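Long-range contacts in RabGDI protein (PDB 3P1W), which probably acts as a Rab GDP-dissociation inhibitor of the malaria parasite, keeping Rab GTPases in their GDP-bound state: residues Y124-Q129 and E137-K142; A380-T385 and K397-L402. All blocks are in the same frame, centred on the assembly; numbering follows the deposited sequence.

Contact 1: Y124-Q129 and E137-K142; sequences YVYQHQ and EKFIHK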
ATOM      1  N   TYR A 124      -8.149  12.731   0.929  1.00 21.80           N
ATOM      2  CA  TYR A 124      -8.083  13.825   1.889  1.00 21.08           C
ATOM      3  C   TYR A 124      -6.664  13.952   2.405  1.00 20.72           C
ATOM      4  O   TYR A 124      -5.893  12.950   2.459  1.00 19.79           O
ATOM      5  CB  TYR A 124      -9.051  13.614   3.070  1.00 20.58           C
ATOM      6  CG  TYR A 124     -10.489  13.682   2.621  1.00 22.29           C
ATOM      7  CD1 TYR A 124     -11.218  14.851   2.768  1.00 25.19           C
ATOM      8  CD2 TYR A 124     -11.088  12.596   1.968  1.00 23.35           C
ATOM      9  CE1 TYR A 124     -12.523  14.943   2.307  1.00 27.74           C
ATOM     10  CE2 TYR A 124     -12.410  12.683   1.479  1.00 27.75           C
ATOM     11  CZ  TYR A 124     -13.107  13.860   1.639  1.00 28.35           C
ATOM     12  OH  TYR A 124     -14.415  13.972   1.186  1.00 33.14           O
ATOM     13  N   VAL A 125      -6.342  15.164   2.859  1.00 19.82           N
ATOM     14  CA  VAL A 125      -5.075  15.434   3.497  1.00 17.91           C
ATOM     15  C   VAL A 125      -5.318  16.263   4.770  1.00 19.07           C
ATOM     16  O   VAL A 125      -6.235  17.093   4.820  1.00 20.19           O
ATOM     17  CB  VAL A 125      -4.110  16.131   2.535  1.00 17.99           C
ATOM     18  CG1 VAL A 125      -4.660  17.526   2.069  1.00 18.95           C
ATOM     19  CG2 VAL A 125      -2.689  16.240   3.145  1.00 16.70           C
ATOM     20  N   TYR A 126      -4.494  16.028   5.789  1.00 18.64           N
ATOM     21  CA  TYR A 126      -4.614  16.755   7.071  1.00 19.31           C
ATOM     22  C   TYR A 126      -3.801  18.044   7.034  1.00 20.32           C
ATOM     23  O   TYR A 126      -2.612  18.039   6.701  1.00 21.26           O
ATOM     24  CB  TYR A 126      -4.084  15.831   8.151  1.00 18.50           C
ATOM     25  CG  TYR A 126      -4.302  16.214   9.585  1.00 19.08           C
ATOM     26  CD1 TYR A 126      -5.132  15.454  10.385  1.00 20.87           C
ATOM     27  CD2 TYR A 126      -3.579  17.244  10.174  1.00 21.93           C
ATOM     28  CE1 TYR A 126      -5.279  15.735  11.721  1.00 23.47           C
ATOM     29  CE2 TYR A 126      -3.716  17.525  11.512  1.00 22.94           C
ATOM     30  CZ  TYR A 126      -4.581  16.754  12.271  1.00 25.17           C
ATOM     31  OH  TYR A 126      -4.747  17.020  13.594  1.00 27.38           O
ATOM     32  N   GLN A 127      -4.465  19.155   7.362  1.00 22.32           N
ATOM     33  CA  GLN A 127      -3.837  20.441   7.549  1.00 23.21           C
ATOM     34  C   GLN A 127      -4.719  21.171   8.592  1.00 24.09           C
ATOM     35  O   GLN A 127      -5.852  21.564   8.310  1.00 23.09           O
ATOM     36  CB  GLN A 127      -3.764  21.245   6.232  1.00 24.88           C
ATOM     37  CG  GLN A 127      -2.976  22.548   6.389  1.00 27.93           C
ATOM     38  CD  GLN A 127      -3.373  23.651   5.419  1.00 30.95           C
ATOM     39  OE1 GLN A 127      -4.028  24.632   5.804  1.00 34.34           O
ATOM     40  NE2 GLN A 127      -2.963  23.510   4.161  1.00 31.57           N
ATOM     41  N   HIS A 128      -4.212  21.268   9.809  1.00 24.62           N
ATOM     42  CA  HIS A 128      -4.969  21.878  10.886  1.00 25.61           C
ATOM     43  C   HIS A 128      -5.122  23.387  10.636  1.00 27.49           C
ATOM     44  O   HIS A 128      -4.150  24.090  10.342  1.00 27.89           O
ATOM     45  CB  HIS A 128      -4.281  21.651  12.202  1.00 26.12           C
ATOM     46  CG  HIS A 128      -5.067  22.133  13.385  1.00 29.00           C
ATOM     47  ND1 HIS A 128      -4.516  22.912  14.374  1.00 34.09           N
ATOM     48  CD2 HIS A 128      -6.367  21.953  13.729  1.00 30.03           C
ATOM     49  CE1 HIS A 128      -5.432  23.169  15.294  1.00 33.22           C
ATOM     50  NE2 HIS A 128      -6.560  22.585  14.932  1.00 31.67           N
ATOM     51  N   GLN A 129      -6.357  23.847  10.736  1.00 28.09           N
ATOM     52  CA  GLN A 129      -6.654  25.268  10.653  1.00 29.65           C
ATOM     53  C   GLN A 129      -7.361  25.638  11.940  1.00 30.72           C
ATOM     54  O   GLN A 129      -8.393  25.055  12.292  1.00 29.53           O
ATOM     55  CB  GLN A 129      -7.524  25.529   9.435  1.00 30.25           C
ATOM     56  CG  GLN A 129      -6.796  25.162   8.124  1.00 30.82           C
ATOM     57  CD  GLN A 129      -7.675  25.257   6.899  1.00 33.04           C
ATOM     58  OE1 GLN A 129      -8.891  25.460   6.999  1.00 33.77           O
ATOM     59  NE2 GLN A 129      -7.063  25.128   5.726  1.00 32.17           N
ATOM     60  N   GLU A 137     -12.783  25.439  13.193  1.00 34.92           N
ATOM     61  CA  GLU A 137     -11.548  24.676  13.226  1.00 33.54           C
ATOM     62  C   GLU A 137     -11.693  23.536  12.203  1.00 31.52           C
ATOM     63  O   GLU A 137     -12.774  22.965  12.055  1.00 30.80           O
ATOM     64  CB  GLU A 137     -11.299  24.134  14.628  1.00 33.77           C
ATOM     65  CG  GLU A 137     -10.035  23.305  14.773  1.00 33.99           C
ATOM     66  CD  GLU A 137      -9.780  22.856  16.181  1.00 36.37           C
ATOM     67  OE1 GLU A 137     -10.757  22.635  16.912  1.00 37.90           O
ATOM     68  OE2 GLU A 137      -8.601  22.724  16.560  1.00 36.23           O
ATOM     69  N   LYS A 138     -10.629  23.259  11.466  1.00 29.87           N
ATOM     70  CA  LYS A 138     -10.661  22.170  10.480  1.00 28.44           C
ATOM     71  C   LYS A 138      -9.404  21.344  10.572  1.00 26.38           C
ATOM     72  O   LYS A 138      -8.353  21.851  10.993  1.00 25.49           O
ATOM     73  CB  LYS A 138     -10.809  22.709   9.068  1.00 29.11           C
ATOM     74  CG  LYS A 138     -12.126  23.489   8.822  1.00 31.72           C
ATOM     75  CD  LYS A 138     -12.044  24.169   7.489  1.00 34.73           C
ATOM     76  CE  LYS A 138     -13.305  24.976   7.161  1.00 36.83           C
ATOM     77  NZ  LYS A 138     -13.440  26.148   8.061  1.00 38.72           N
ATOM     78  N   PHE A 139      -9.525  20.092  10.119  1.00 24.77           N
ATOM     79  CA  PHE A 139      -8.432  19.125  10.181  1.00 23.39           C
ATOM     80  C   PHE A 139      -8.115  18.494   8.848  1.00 22.53           C
ATOM     81  O   PHE A 139      -6.946  18.375   8.506  1.00 21.67           O
ATOM     82  CB  PHE A 139      -8.731  18.032  11.191  1.00 23.66           C
ATOM     83  CG  PHE A 139      -8.876  18.540  12.592  1.00 23.45           C
ATOM     84  CD1 PHE A 139      -7.764  18.736  13.380  1.00 27.13           C
ATOM     85  CD2 PHE A 139     -10.130  18.824  13.111  1.00 29.30           C
ATOM     86  CE1 PHE A 139      -7.892  19.242  14.693  1.00 29.96           C
ATOM     87  CE2 PHE A 139     -10.279  19.315  14.416  1.00 31.11           C
ATOM     88  CZ  PHE A 139      -9.149  19.519  15.206  1.00 31.45           C
ATOM     89  N   ILE A 140      -9.135  18.075   8.113  1.00 21.59           N
ATOM     90  CA  ILE A 140      -8.895  17.371   6.857  1.00 22.48           C
ATOM     91  C   ILE A 140      -9.657  17.974   5.695  1.00 23.06           C
ATOM     92  O   ILE A 140     -10.735  18.575   5.882  1.00 24.26           O
ATOM     93  CB  ILE A 140      -9.189  15.874   6.985  1.00 21.67           C
ATOM     94  CG1 ILE A 140     -10.667  15.640   7.313  1.00 25.70           C
ATOM     95  CG2 ILE A 140      -8.236  15.252   8.033  1.00 21.83           C
ATOM     96  CD1 ILE A 140     -11.084  14.179   7.456  1.00 26.52           C
ATOM     97  N   HIS A 141      -9.065  17.840   4.508  1.00 22.83           N
ATOM     98  CA  HIS A 141      -9.497  18.542   3.310  1.00 23.60           C
ATOM     99  C   HIS A 141      -9.320  17.658   2.070  1.00 24.23           C
ATOM    100  O   HIS A 141      -8.404  16.848   2.008  1.00 22.24           O
ATOM    101  CB  HIS A 141      -8.669  19.822   3.127  1.00 24.82           C
ATOM    102  CG  HIS A 141      -8.475  20.617   4.387  1.00 23.82           C
ATOM    103  ND1 HIS A 141      -9.273  21.691   4.729  1.00 27.75           N
ATOM    104  CD2 HIS A 141      -7.557  20.498   5.379  1.00 24.92           C
ATOM    105  CE1 HIS A 141      -8.872  22.180   5.889  1.00 26.91           C
ATOM    106  NE2 HIS A 141      -7.827  21.480   6.304  1.00 26.10           N
ATOM    107  N   LYS A 142     -10.206  17.824   1.093  1.00 24.53           N
ATOM    108  CA  LYS A 142     -10.069  17.166  -0.189  1.00 25.95           C
ATOM    109  C   LYS A 142      -8.768  17.571  -0.824  1.00 25.56           C
ATOM    110  O   LYS A 142      -8.376  18.736  -0.746  1.00 25.39           O
ATOM    111  CB  LYS A 142     -11.172  17.571  -1.145  1.00 27.71           C
ATOM    112  CG  LYS A 142     -12.496  16.943  -0.888  1.00 32.14           C
ATOM    113  CD  LYS A 142     -13.516  17.541  -1.897  1.00 38.42           C
ATOM    114  CE  LYS A 142     -14.849  16.811  -1.892  1.00 41.42           C
ATOM    115  NZ  LYS A 142     -15.775  17.400  -2.938  1.00 45.46           N
TER

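Contact 2: A380-T385 and K397-L402; sequences AIVSAT and KPLELL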
ATOM      1  N   ALA A 380     -12.523   1.956   9.426  1.00 18.48           N
ATOM      2  CA  ALA A 380     -11.411   2.884   9.237  1.00 17.51           C
ATOM      3  C   ALA A 380     -10.163   2.232   9.819  1.00 17.84           C
ATOM      4  O   ALA A 380     -10.187   1.766  10.949  1.00 18.23           O
ATOM      5  CB  ALA A 380     -11.695   4.245   9.947  1.00 17.72           C
ATOM      6  N   ILE A 381      -9.094   2.218   9.038  1.00 15.45           N
ATOM      7  CA  ILE A 381      -7.846   1.588   9.425  1.00 15.71           C
ATOM      8  C   ILE A 381      -6.766   2.654   9.504  1.00 15.00           C
ATOM      9  O   ILE A 381      -6.367   3.237   8.494  1.00 15.79           O
ATOM     10  CB  ILE A 381      -7.452   0.492   8.435  1.00 15.37           C
ATOM     11  CG1 ILE A 381      -8.643  -0.463   8.201  1.00 18.07           C
ATOM     12  CG2 ILE A 381      -6.189  -0.252   8.960  1.00 15.29           C
ATOM     13  CD1 ILE A 381      -9.597  -0.098   7.026  1.00 17.31           C
ATOM     14  N   VAL A 382      -6.315   2.901  10.730  1.00 15.51           N
ATOM     15  CA  VAL A 382      -5.266   3.880  11.002  1.00 15.18           C
ATOM     16  C   VAL A 382      -3.941   3.149  11.022  1.00 15.14           C
ATOM     17  O   VAL A 382      -3.825   2.161  11.718  1.00 15.26           O
ATOM     18  CB  VAL A 382      -5.498   4.573  12.346  1.00 15.41           C
ATOM     19  CG1 VAL A 382      -4.355   5.559  12.646  1.00 16.94           C
ATOM     20  CG2 VAL A 382      -6.872   5.305  12.387  1.00 17.96           C
ATOM     21  N   SER A 383      -2.929   3.647  10.301  1.00 14.47           N
ATOM     22  CA  SER A 383      -1.636   3.012  10.263  1.00 14.75           C
ATOM     23  C   SER A 383      -0.541   4.044  10.481  1.00 14.73           C
ATOM     24  O   SER A 383      -0.626   5.184   9.970  1.00 13.97           O
ATOM     25  CB  SER A 383      -1.443   2.276   8.915  1.00 15.19           C
ATOM     26  OG  SER A 383      -1.644   3.170   7.816  1.00 18.02           O
ATOM     27  N   ALA A 384       0.472   3.647  11.237  1.00 13.95           N
ATOM     28  CA  ALA A 384       1.578   4.498  11.567  1.00 13.90           C
ATOM     29  C   ALA A 384       2.856   3.710  11.756  1.00 14.98           C
ATOM     30  O   ALA A 384       2.824   2.543  12.157  1.00 16.08           O
ATOM     31  CB  ALA A 384       1.274   5.317  12.856  1.00 13.98           C
ATOM     32  N   THR A 385       3.988   4.362  11.525  1.00 15.32           N
ATOM     33  CA  THR A 385       5.293   3.820  11.930  1.00 16.34           C
ATOM     34  C   THR A 385       5.503   4.177  13.379  1.00 17.51           C
ATOM     35  O   THR A 385       5.306   5.322  13.767  1.00 17.49           O
ATOM     36  CB  THR A 385       6.458   4.369  11.095  1.00 17.16           C
ATOM     37  OG1 THR A 385       6.166   4.188   9.712  1.00 16.75           O
ATOM     38  CG2 THR A 385       7.803   3.618  11.459  1.00 19.00           C
ATOM     39  N   LYS A 397      -4.585  11.128  18.229  1.00 23.32           N
ATOM     40  CA  LYS A 397      -5.153  12.253  17.473  0.50 23.72           C
ATOM     41  C   LYS A 397      -5.806  11.782  16.170  1.00 22.74           C
ATOM     42  O   LYS A 397      -6.923  12.169  15.849  1.00 23.00           O
ATOM     43  CB  LYS A 397      -4.106  13.352  17.217  0.50 24.54           C
ATOM     44  CG  LYS A 397      -4.710  14.747  17.094  0.50 25.16           C
ATOM     45  N   PRO A 398      -5.130  10.897  15.407  1.00 21.57           N
ATOM     46  CA  PRO A 398      -5.821  10.367  14.246  1.00 20.61           C
ATOM     47  C   PRO A 398      -7.153   9.682  14.555  1.00 20.36           C
ATOM     48  O   PRO A 398      -8.127   9.838  13.809  1.00 19.99           O
ATOM     49  CB  PRO A 398      -4.820   9.345  13.677  1.00 21.14           C
ATOM     50  CG  PRO A 398      -3.488   9.853  14.119  1.00 20.73           C
ATOM     51  CD  PRO A 398      -3.719  10.509  15.449  1.00 21.78           C
ATOM     52  N   LEU A 399      -7.195   8.893  15.630  1.00 20.72           N
ATOM     53  CA  LEU A 399      -8.428   8.221  16.030  1.00 20.82           C
ATOM     54  C   LEU A 399      -9.535   9.213  16.365  1.00 22.21           C
ATOM     55  O   LEU A 399     -10.701   8.913  16.136  1.00 21.80           O
ATOM     56  CB  LEU A 399      -8.201   7.300  17.215  1.00 20.07           C
ATOM     57  CG  LEU A 399      -7.396   6.028  16.965  1.00 20.22           C
ATOM     58  CD1 LEU A 399      -7.001   5.354  18.317  1.00 22.53           C
ATOM     59  CD2 LEU A 399      -8.161   5.076  16.066  1.00 19.16           C
ATOM     60  N   GLU A 400      -9.163  10.378  16.894  1.00 23.40           N
ATOM     61  CA  GLU A 400     -10.155  11.432  17.190  1.00 24.87           C
ATOM     62  C   GLU A 400     -10.864  11.972  15.961  1.00 24.50           C
ATOM     63  O   GLU A 400     -11.912  12.606  16.094  1.00 26.16           O
ATOM     64  CB  GLU A 400      -9.521  12.603  17.960  1.00 26.18           C
ATOM     65  CG  GLU A 400      -9.076  12.234  19.334  1.00 28.64           C
ATOM     66  CD  GLU A 400      -8.373  13.398  20.069  1.00 35.16           C
ATOM     67  OE1 GLU A 400      -8.294  14.529  19.533  1.00 36.87           O
ATOM     68  OE2 GLU A 400      -7.862  13.142  21.174  1.00 38.16           O
ATOM     69  N   LEU A 401     -10.296  11.746  14.772  1.00 22.95           N
ATOM     70  CA  LEU A 401     -10.933  12.163  13.541  1.00 22.62           C
ATOM     71  C   LEU A 401     -12.153  11.331  13.161  1.00 22.99           C
ATOM     72  O   LEU A 401     -12.936  11.763  12.325  1.00 22.51           O
ATOM     73  CB  LEU A 401      -9.941  12.129  12.376  1.00 21.52           C
ATOM     74  CG  LEU A 401      -8.712  13.014  12.485  1.00 22.07           C
ATOM     75  CD1 LEU A 401      -7.727  12.642  11.372  1.00 22.70           C
ATOM     76  CD2 LEU A 401      -9.166  14.507  12.403  1.00 22.29           C
ATOM     77  N   LEU A 402     -12.317  10.143  13.762  1.00 23.37           N
ATOM     78  CA  LEU A 402     -13.214   9.114  13.192  1.00 23.17           C
ATOM     79  C   LEU A 402     -14.674   9.143  13.661  1.00 25.11           C
ATOM     80  O   LEU A 402     -15.499   8.386  13.150  1.00 25.31           O
ATOM     81  CB  LEU A 402     -12.649   7.727  13.503  1.00 22.45           C
ATOM     82  CG  LEU A 402     -11.211   7.437  13.052  1.00 20.02           C
ATOM     83  CD1 LEU A 402     -10.819   5.979  13.400  1.00 18.49           C
ATOM     84  CD2 LEU A 402     -11.032   7.740  11.534  1.00 21.49           C
TER

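Contact 1: Y124-Q129 and E137-K142
His128 NE2 donates to Glu137 OE2 at 2.6 Å, a nearly straight bond (167° at the hydrogen) that lies in the imidazole plane and uses the anti lone pair of the carboxylate oxygen. Ring and carboxylate planes are turned 50° from each other, and if the histidine is protonated the pair would gain charge attraction. The same imidazole runs alongside Phe139, the two rings nearly parallel but slid so far that they barely overlap; His128 CD2 comes within 3.3 Å of Phe139 CE1. Tyr126 reaches the same CD1 and CE1 atoms of Phe139, its OH 3.5 Å from Phe139 CD1. Tyr126 has CG anti to its backbone N (chi1 -170°), which lays the ring across the main chain, with Phe139 O over one face.

These residues belong to an antiparallel beta hairpin with a beta bulge: Tyr126 pairs with Ile140, but Gln129 pairs with Lys138, leaving Gln127 and His128 together opposite Phe139. Gln127 N still reaches Phe139 O, and beyond the bulge Gln129 and Lys138 exchange two backbone bonds. Gln127 O instead takes the imidazole N-H of His141, whose NE2 sits 2.8 Å from Gln127 O, on a lone pair and in the ring plane. Gln129 slants across that imidazole, its CD 3.5 Å from His141 CE1. Its amide NE2 bonds to Gln127 OE1 and also to Pro154 O, while Gln127 NE2 goes to Leu155 O, tying this side of the hairpin to the loop between helices 147-151 and 158-173. At the far end Tyr124 lies beside Lys142, with Tyr124 CE1 3.8 Å from Lys142 CG and the tyrosine hydroxyl bonded to Asn341. Val125 turns to helix 203-213, touching Phe208 and Ala212.

Contact 2: A380-T385 and K397-L402
Val382 is the bump here, pushed from strand 378-385 into a hollow made by Pro398, Leu399 and Leu402. Its two methyls divide the work. CG1 stands anti to the backbone N (chi1 178°) and meets the ring of the proline, Val382 CG1 lying 4.0 Å from Pro398 CB. CG2 rests in the notch where the two leucines meet, with Val382 CG2 3.9 Å from Leu399 CD2 and 4.1 Å from Leu402 CD1.

Two residues back along the strand, Ala380 offers only a methyl, and the longer Leu402 makes up the depth. Its forked end comes down on that methyl with both prongs: Ala380 CB is 3.9 Å from Leu402 CD2 and 4.0 Å from Leu402 CD1. Leu402 CD1 therefore touches both strand residues. Ile381, between them, points away and packs on Pro93.

The hollow owes its shape to a tight turn of main chain. Leu401 N bonds to Pro398 O and Leu402 N to Leu399 O, so the backbone coils closely enough to present Pro398, Leu399 and Leu402 to the strand together. Leu399 sends only its CD2 branch to the strand, and also rests on Cys331 and Ile405. Leu402 reaches Cys331 as well, and Ile395 adds to the apolar cover over Val382.

The contact is wholly apolar and buried, a short helical piece laid on one face of a sheet. Strands 378-385 and 405-418 run parallel, each pairing with the antiparallel strand 320-333 between them, and the helical residues lie on the connection from one to the other: a beta-alpha-beta crossover.

In the fold
Coming from the N terminus, the chain runs out along 124-129, turns through seven residues and returns along 137-142, so contact 1 closes a local hairpin. Much later it passes down 380-385, crosses eleven residues that include helix 391-394, and comes back over the sheet at 397-402, closing contact 2. The two loops follow in series, neither nesting nor crossing. Even so they meet in space, their centres about 14 Å apart: Leu401 CD2 packs 3.8 Å from Phe139 CB, and Leu401 also touches Tyr126. The hairpin and strand 378-385 belong to one mixed sheet, with 346-350 and 361-367 between them.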